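Local coordinates for protein telomerase reverse transcriptase (Candida tropicalis MYA-3404, PDB 6ZD1) that probably extends chromosome ends by reverse-transcribing a template carried within the RNA component of the telomerase ribonucleoprotein, at residues D54-K59 against L87-K92; L281-Q286 against K422-S427; N321-L324 against T329-V332. All blocks are in the same frame, centred on the assembly; numbering follows the deposited sequence.

Contact 1 (D54-K59 against L87-K92); sequences DLIYNK and LIIMGK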
loop_
_atom_site.group_PDB
_atom_site.type_symbol
_atom_site.label_atom_id
_atom_site.label_comp_id
_atom_site.label_asym_id
_atom_site.label_seq_id
_atom_site.Cartn_x
_atom_site.Cartn_y
_atom_site.Cartn_z
ATOM N N ASP A 54 30.110 -14.049 7.485
ATOM C CA ASP A 54 30.246 -13.092 8.574
ATOM C C ASP A 54 31.574 -12.345 8.552
ATOM O O ASP A 54 31.756 -11.422 9.354
ATOM C CB ASP A 54 30.043 -13.799 9.916
ATOM C CG ASP A 54 28.577 -14.109 10.188
ATOM O OD1 ASP A 54 28.099 -15.187 9.771
ATOM O OD2 ASP A 54 27.896 -13.260 10.803
ATOM N N LEU A 55 32.492 -12.694 7.653
ATOM C CA LEU A 55 33.647 -11.836 7.421
ATOM C C LEU A 55 33.332 -10.752 6.399
ATOM O O LEU A 55 33.808 -9.618 6.528
ATOM C CB LEU A 55 34.848 -12.666 6.959
ATOM C CG LEU A 55 35.826 -13.133 8.041
ATOM C CD1 LEU A 55 36.507 -11.938 8.694
ATOM C CD2 LEU A 55 35.131 -13.994 9.088
ATOM N N ILE A 56 32.515 -11.080 5.393
ATOM C CA ILE A 56 31.997 -10.064 4.480
ATOM C C ILE A 56 31.129 -9.071 5.240
ATOM O O ILE A 56 31.131 -7.868 4.950
ATOM C CB ILE A 56 31.222 -10.728 3.326
ATOM C CG1 ILE A 56 32.136 -11.666 2.540
ATOM C CG2 ILE A 56 30.624 -9.680 2.404
ATOM C CD1 ILE A 56 31.428 -12.418 1.449
ATOM N N TYR A 57 30.370 -9.562 6.223
ATOM C CA TYR A 57 29.558 -8.676 7.050
ATOM C C TYR A 57 30.431 -7.760 7.897
ATOM O O TYR A 57 30.111 -6.579 8.076
ATOM C CB TYR A 57 28.626 -9.500 7.940
ATOM C CG TYR A 57 27.767 -8.665 8.863
ATOM C CD1 TYR A 57 26.564 -8.125 8.420
ATOM C CD2 TYR A 57 28.156 -8.415 10.174
ATOM C CE1 TYR A 57 25.774 -7.357 9.257
ATOM C CE2 TYR A 57 27.372 -7.648 11.019
ATOM C CZ TYR A 57 26.182 -7.123 10.554
ATOM O OH TYR A 57 25.397 -6.362 11.388
ATOM N N ASN A 58 31.537 -8.287 8.428
ATOM C CA ASN A 58 32.454 -7.459 9.205
ATOM C C ASN A 58 33.067 -6.353 8.358
ATOM O O ASN A 58 33.294 -5.243 8.855
ATOM C CB ASN A 58 33.552 -8.325 9.822
ATOM C CG ASN A 58 33.071 -9.110 11.027
ATOM O OD1 ASN A 58 31.868 -9.218 11.273
ATOM N ND2 ASN A 58 34.009 -9.662 11.787
ATOM N N LYS A 59 33.329 -6.625 7.079
ATOM C CA LYS A 59 34.024 -5.651 6.248
ATOM C C LYS A 59 33.086 -4.562 5.738
ATOM O O LYS A 59 33.429 -3.375 5.789
ATOM C CB LYS A 59 34.707 -6.360 5.075
ATOM C CG LYS A 59 35.534 -5.441 4.185
ATOM C CD LYS A 59 36.287 -6.217 3.112
ATOM C CE LYS A 59 37.122 -5.280 2.249
ATOM N NZ LYS A 59 37.939 -6.009 1.238
ATOM N N LEU A 87 26.468 -8.428 -4.989
ATOM C CA LEU A 87 27.241 -8.887 -6.141
ATOM C C LEU A 87 28.523 -9.591 -5.716
ATOM O O LEU A 87 28.982 -10.509 -6.406
ATOM C CB LEU A 87 27.560 -7.711 -7.064
ATOM C CG LEU A 87 26.347 -7.030 -7.704
ATOM C CD1 LEU A 87 26.782 -5.954 -8.690
ATOM C CD2 LEU A 87 25.451 -8.061 -8.379
ATOM N N ILE A 88 29.106 -9.188 -4.585
ATOM C CA ILE A 88 30.288 -9.873 -4.077
ATOM C C ILE A 88 29.939 -11.296 -3.659
ATOM O O ILE A 88 30.698 -12.239 -3.925
ATOM C CB ILE A 88 30.910 -9.068 -2.918
ATOM C CG1 ILE A 88 31.699 -7.874 -3.467
ATOM C CG2 ILE A 88 31.792 -9.953 -2.047
ATOM C CD1 ILE A 88 32.296 -6.988 -2.397
ATOM N N ILE A 89 28.786 -11.480 -3.008
ATOM C CA ILE A 89 28.328 -12.829 -2.680
ATOM C C ILE A 89 28.067 -13.621 -3.957
ATOM O O ILE A 89 28.492 -14.775 -4.092
ATOM C CB ILE A 89 27.076 -12.776 -1.786
ATOM C CG1 ILE A 89 27.326 -11.918 -0.545
ATOM C CG2 ILE A 89 26.677 -14.180 -1.359
ATOM C CD1 ILE A 89 28.047 -12.629 0.553
HETATM N N MSE A 90 27.369 -13.012 -4.912
HETATM C CA MSE A 90 27.023 -13.684 -6.160
HETATM C C MSE A 90 28.258 -14.093 -6.946
HETATM O O MSE A 90 28.293 -15.169 -7.541
HETATM C CB MSE A 90 26.130 -12.785 -7.024
HETATM C CG MSE A 90 24.742 -12.544 -6.442
HETATM SE SE MSE A 90 23.795 -14.209 -6.060
HETATM C CE MSE A 90 23.794 -14.951 -7.861
ATOM N N GLY A 91 29.280 -13.236 -6.934
ATOM C CA GLY A 91 30.526 -13.592 -7.594
ATOM C C GLY A 91 31.176 -14.808 -6.963
ATOM O O GLY A 91 31.594 -15.738 -7.657
ATOM N N LYS A 92 31.256 -14.821 -5.630
ATOM C CA LYS A 92 31.795 -15.982 -4.926
ATOM C C LYS A 92 30.932 -17.218 -5.151
ATOM O O LYS A 92 31.454 -18.329 -5.300
ATOM C CB LYS A 92 31.921 -15.678 -3.432
ATOM C CG LYS A 92 33.092 -14.776 -3.072
ATOM C CD LYS A 92 33.029 -14.360 -1.608
ATOM C CE LYS A 92 34.369 -14.549 -0.901
ATOM N NZ LYS A 92 34.731 -15.989 -0.730
#
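A sparse helix-to-helix contact, centred on the delta methyl of I56, joins helix 53-60 to helix 79-93 in the N-terminal part of the chain, where the second helix belongs to the telomerase RNA-binding domain. The short segments run roughly antiparallel, with 151° between their N-to-C directions, and their axes come no closer than 11.8 Å. At that separation the side chains must bridge the gap with their ends, and the contact buries just 142 Å² in total.

I56 does most of the reaching. Its CG1 branch lies anti to the carbonyl carbon (chi1 -60°) and then runs on extended, which carries CD1 out to the facing helix. There CD1 of I56 meets CD1 of I89 at 3.5 Å, methyl against methyl, the two chains approaching at a slant. I89 contributes by its end: its CB points along the flank of its helix, and the bent second torsion (chi2 -81°) brings CD1 round to the partner. On one side of this meeting point, CG2 of I88 stands 4.3 Å from CD1 of I56. On another, K92 offers its aliphatic middle, with CD 4.0 Å from CD1 of I56, and the two side chains run past each other in opposite senses. One methyl thus serves three neighbours, a wholly apolar interaction with little interlocking.

The surroundings widen the junction: Y53 and Y60, from the first helix, touch I89 and I88. Helix 158-179 touches both partners, meeting Y57 at F179 and I89 at I175, while the hydroxyl of Y57 is hydrogen-bonded to S199 at the start of helix 198-216.

Contact 2 (L281-Q286 against K422-S427); sequences LSPVRQ and KTLSIS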
loop_
_atom_site.group_PDB
_atom_site.type_symbol
_atom_site.label_atom_id
_atom_site.label_comp_id
_atom_site.label_asym_id
_atom_site.label_seq_id
_atom_site.Cartn_x
_atom_site.Cartn_y
_atom_site.Cartn_z
ATOM N N LEU A 281 -15.880 -10.120 9.410
ATOM C CA LEU A 281 -15.246 -8.806 9.315
ATOM C C LEU A 281 -15.659 -8.079 8.043
ATOM O O LEU A 281 -15.967 -6.881 8.075
ATOM C CB LEU A 281 -13.723 -8.941 9.371
ATOM C CG LEU A 281 -13.084 -9.068 10.753
ATOM C CD1 LEU A 281 -11.567 -9.036 10.639
ATOM C CD2 LEU A 281 -13.583 -7.973 11.681
ATOM N N SER A 282 -15.635 -8.773 6.906
ATOM C CA SER A 282 -16.030 -8.133 5.653
ATOM C C SER A 282 -17.458 -7.603 5.697
ATOM O O SER A 282 -17.673 -6.449 5.282
ATOM C CB SER A 282 -15.822 -9.106 4.488
ATOM O OG SER A 282 -16.168 -8.501 3.254
ATOM N N PRO A 283 -18.464 -8.347 6.183
ATOM C CA PRO A 283 -19.805 -7.746 6.285
ATOM C C PRO A 283 -19.855 -6.533 7.195
ATOM O O PRO A 283 -20.514 -5.542 6.856
ATOM C CB PRO A 283 -20.662 -8.899 6.825
ATOM C CG PRO A 283 -19.962 -10.120 6.365
ATOM C CD PRO A 283 -18.504 -9.790 6.485
ATOM N N VAL A 284 -19.167 -6.578 8.338
ATOM C CA VAL A 284 -19.184 -5.443 9.259
ATOM C C VAL A 284 -18.651 -4.197 8.565
ATOM O O VAL A 284 -19.240 -3.113 8.654
ATOM C CB VAL A 284 -18.387 -5.768 10.536
ATOM C CG1 VAL A 284 -18.081 -4.495 11.315
ATOM C CG2 VAL A 284 -19.163 -6.739 11.406
ATOM N N ARG A 285 -17.543 -4.339 7.833
ATOM C CA ARG A 285 -16.990 -3.191 7.124
ATOM C C ARG A 285 -17.922 -2.731 6.008
ATOM O O ARG A 285 -18.065 -1.524 5.772
ATOM C CB ARG A 285 -15.605 -3.526 6.572
ATOM C CG ARG A 285 -14.936 -2.363 5.866
ATOM C CD ARG A 285 -13.434 -2.548 5.761
ATOM N NE ARG A 285 -13.063 -3.736 5.000
ATOM C CZ ARG A 285 -11.815 -4.026 4.645
ATOM N NH1 ARG A 285 -10.825 -3.208 4.979
ATOM N NH2 ARG A 285 -11.552 -5.128 3.952
ATOM N N GLN A 286 -18.595 -3.670 5.335
ATOM C CA GLN A 286 -19.493 -3.290 4.245
ATOM C C GLN A 286 -20.684 -2.489 4.759
ATOM O O GLN A 286 -21.078 -1.488 4.146
ATOM C CB GLN A 286 -19.985 -4.527 3.496
ATOM C CG GLN A 286 -18.947 -5.219 2.631
ATOM C CD GLN A 286 -19.539 -6.400 1.880
ATOM O OE1 GLN A 286 -20.430 -6.234 1.045
ATOM N NE2 GLN A 286 -19.058 -7.600 2.187
ATOM N N LYS A 422 -23.987 -13.559 -4.896
ATOM C CA LYS A 422 -23.221 -14.154 -3.792
ATOM C C LYS A 422 -23.338 -13.328 -2.506
ATOM O O LYS A 422 -22.355 -12.804 -1.979
ATOM C CB LYS A 422 -21.752 -14.348 -4.188
ATOM C CG LYS A 422 -21.510 -15.458 -5.199
ATOM C CD LYS A 422 -20.071 -15.436 -5.694
ATOM C CE LYS A 422 -19.759 -14.126 -6.405
ATOM N NZ LYS A 422 -18.315 -13.999 -6.743
ATOM N N THR A 423 -24.566 -13.221 -2.005
ATOM C CA THR A 423 -24.844 -12.366 -0.860
ATOM C C THR A 423 -24.583 -13.081 0.468
ATOM O O THR A 423 -24.553 -14.311 0.553
ATOM C CB THR A 423 -26.292 -11.874 -0.893
ATOM O OG1 THR A 423 -27.163 -12.967 -1.210
ATOM C CG2 THR A 423 -26.457 -10.774 -1.925
ATOM N N LEU A 424 -24.389 -12.272 1.513
ATOM C CA LEU A 424 -24.334 -12.715 2.901
ATOM C C LEU A 424 -25.279 -11.855 3.733
ATOM O O LEU A 424 -25.791 -10.832 3.269
ATOM C CB LEU A 424 -22.913 -12.626 3.473
ATOM C CG LEU A 424 -21.830 -13.515 2.867
ATOM C CD1 LEU A 424 -20.504 -13.284 3.576
ATOM C CD2 LEU A 424 -22.233 -14.980 2.933
ATOM N N SER A 425 -25.498 -12.264 4.983
ATOM C CA SER A 425 -26.380 -11.533 5.885
ATOM C C SER A 425 -25.735 -11.399 7.256
ATOM O O SER A 425 -25.087 -12.331 7.742
ATOM C CB SER A 425 -27.742 -12.226 6.024
ATOM O OG SER A 425 -27.617 -13.459 6.712
ATOM N N ILE A 426 -25.933 -10.242 7.887
ATOM C CA ILE A 426 -25.387 -9.985 9.212
ATOM C C ILE A 426 -26.322 -9.036 9.950
ATOM O O ILE A 426 -26.946 -8.156 9.350
ATOM C CB ILE A 426 -23.950 -9.417 9.134
ATOM C CG1 ILE A 426 -23.310 -9.396 10.522
ATOM C CG2 ILE A 426 -23.951 -8.028 8.511
ATOM C CD1 ILE A 426 -21.878 -8.946 10.520
ATOM N N SER A 427 -26.414 -9.219 11.263
ATOM C CA SER A 427 -27.317 -8.442 12.097
ATOM C C SER A 427 -26.598 -7.252 12.722
ATOM O O SER A 427 -25.368 -7.201 12.794
ATOM C CB SER A 427 -27.923 -9.315 13.198
ATOM O OG SER A 427 -26.963 -9.604 14.198
#
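The pyrrolidine ring of P283 meets strand 423-427 along its CB-CG side, with I426 to one side of the mean ring plane and L424 to the other. CG2 of I426 comes in near the rim, 3.8 Å from CB of P283, while CD1 of I426 rises higher on the same side, above and beyond the CB rim. CG of P283 faces CD1 of L424 more loosely, at 4.3 Å. The other flat group, the amide of Q286, lies beside the contact: its NE2 donates to OG of S282 one turn earlier at 3.2 Å, bent to 144° and with the acceptor tilted 21° from the amide plane. NE2 is also hydrogen-bonded to the carbonyl of R372, and OG of S282 to E668.

I426 spans two helix residues because its longer branch is anti to the backbone N (chi1 -170°) and extended, which brings CD1 to 3.6 Å from CG2 of V284 while CG2 stays at the proline. Helix and strand are steeply crossed. As in any extended strand, residues alternate: L424 and I426 face the helix, and S425 points away.

Strand 423-427 pairs with strand 368-372, and V371 there also touches P283. Its position between reverse transcriptase motifs A and B' suggests that this two-stranded sheet belongs to the insertion in the fingers domain of telomerases. Chemically, the buried interface is purely apolar; proline, lacking an N-H, kinks helix 263-298 here but presents hydrocarbon to the strand, and polar fastening is left to the flanks.

Contact 3 (N321-L324 against T329-V332); sequences NDLL and TLPV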
loop_
_atom_site.group_PDB
_atom_site.type_symbol
_atom_site.label_atom_id
_atom_site.label_comp_id
_atom_site.label_asym_id
_atom_site.label_seq_id
_atom_site.Cartn_x
_atom_site.Cartn_y
_atom_site.Cartn_z
ATOM N N ASN A 321 -16.165 27.807 -9.404
ATOM C CA ASN A 321 -17.075 28.031 -10.520
ATOM C C ASN A 321 -18.418 28.573 -10.047
ATOM O O ASN A 321 -18.972 29.492 -10.662
ATOM C CB ASN A 321 -17.271 26.736 -11.308
ATOM C CG ASN A 321 -16.019 26.311 -12.051
ATOM O OD1 ASN A 321 -15.104 27.110 -12.259
ATOM N ND2 ASN A 321 -15.977 25.049 -12.464
ATOM N N ASP A 322 -18.970 28.002 -8.973
ATOM C CA ASP A 322 -20.234 28.512 -8.451
ATOM C C ASP A 322 -20.099 29.944 -7.946
ATOM O O ASP A 322 -21.051 30.727 -8.039
ATOM C CB ASP A 322 -20.758 27.588 -7.352
ATOM C CG ASP A 322 -21.185 26.232 -7.891
ATOM O OD1 ASP A 322 -21.210 26.067 -9.132
ATOM O OD2 ASP A 322 -21.492 25.331 -7.080
ATOM N N LEU A 323 -18.924 30.313 -7.427
ATOM C CA LEU A 323 -18.703 31.705 -7.043
ATOM C C LEU A 323 -18.690 32.619 -8.260
ATOM O O LEU A 323 -19.254 33.717 -8.222
ATOM C CB LEU A 323 -17.399 31.840 -6.263
ATOM C CG LEU A 323 -17.490 31.503 -4.778
ATOM C CD1 LEU A 323 -16.126 31.627 -4.125
ATOM C CD2 LEU A 323 -18.502 32.413 -4.102
ATOM N N LEU A 324 -18.078 32.176 -9.360
ATOM C CA LEU A 324 -18.047 32.995 -10.566
ATOM C C LEU A 324 -19.426 33.167 -11.181
ATOM O O LEU A 324 -19.616 34.076 -11.995
ATOM C CB LEU A 324 -17.100 32.388 -11.599
ATOM C CG LEU A 324 -15.623 32.378 -11.211
ATOM C CD1 LEU A 324 -14.801 31.748 -12.317
ATOM C CD2 LEU A 324 -15.154 33.794 -10.927
ATOM N N THR A 329 -17.896 37.702 -10.227
ATOM C CA THR A 329 -16.472 37.910 -10.026
ATOM C C THR A 329 -16.026 37.004 -8.892
ATOM O O THR A 329 -16.835 36.329 -8.251
ATOM C CB THR A 329 -16.128 39.370 -9.693
ATOM O OG1 THR A 329 -16.936 39.818 -8.599
ATOM C CG2 THR A 329 -16.348 40.268 -10.893
ATOM N N LEU A 330 -14.721 36.992 -8.644
ATOM C CA LEU A 330 -14.175 36.209 -7.551
ATOM C C LEU A 330 -13.897 37.128 -6.376
ATOM O O LEU A 330 -13.118 38.083 -6.522
ATOM C CB LEU A 330 -12.900 35.493 -7.980
ATOM C CG LEU A 330 -12.583 34.237 -7.171
ATOM C CD1 LEU A 330 -13.745 33.258 -7.266
ATOM C CD2 LEU A 330 -11.295 33.597 -7.653
ATOM N N PRO A 331 -14.516 36.911 -5.222
ATOM C CA PRO A 331 -14.273 37.784 -4.073
ATOM C C PRO A 331 -12.927 37.476 -3.433
ATOM O O PRO A 331 -12.268 36.478 -3.736
ATOM C CB PRO A 331 -15.421 37.450 -3.107
ATOM C CG PRO A 331 -16.319 36.476 -3.844
ATOM C CD PRO A 331 -15.481 35.847 -4.907
ATOM N N VAL A 332 -12.524 38.362 -2.526
ATOM C CA VAL A 332 -11.367 38.082 -1.686
ATOM C C VAL A 332 -11.722 36.913 -0.779
ATOM O O VAL A 332 -12.724 36.952 -0.056
ATOM C CB VAL A 332 -10.957 39.319 -0.876
ATOM C CG1 VAL A 332 -9.774 38.995 0.025
ATOM C CG2 VAL A 332 -10.627 40.475 -1.811
#
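L330 points the end of its side chain into the angle between L323 and L324, where the chain, just after helix 309-326 has ended, passes across the helix's C-terminal end. With CG anti to the backbone N (chi1 -155°), L330 swings CD1 toward the helix, where it lies 4.0 Å from CB of L323 and equally 4.0 Å from CD2 of L324. It therefore rests against the root of one leucine and the tip of the next.

L324 has a second role. Its CD2 stands over the flat face of the peptide linking T329 to L330, 3.9 Å from C of T329 and 4.0 Å from N of L330, so a methyl packs on backbone where T329 turns its own CB away. L323, whose CB is directed at segment 329-332, reaches further along it: its CD1 approaches CD of P331 at 4.3 Å, and the L323 side chain also touches L333.

The arrangement is a local helix-to-loop packing that leads directly into strand 334-339, a strand of the palm sheet of the reverse transcriptase domain. L324, T329 and L330 also touch a crystal neighbour, and the lattice may contribute to their precise poses. Apolar packing is what the segments share across the contact: three leucines, a proline ring and a peptide face bury 213 Å² at a partly solvent-exposed edge, with no hydrogen bond between the two segments.

How the contacts relate
The three contacts are scattered across the chain. Contact 1 is about 52 Å from contact 2 and 65 Å from contact 3, centre to centre, and lies on the opposite side of the chain's centre from both; contacts 2 and 3 are 45 Å apart. Contact 1 also comes first in sequence, its second segment within the RNA-binding domain range. The other two share the reverse transcriptase range, and contact 3 falls entirely between the two halves of contact 2: helix 263-298 is followed by helix 309-326, and strand 423-427 returns later. Apolar packing thus works locally in separate regions: short-range at a palm strand's entrance, long-range where the probable fingers insertion meets helix 263-298.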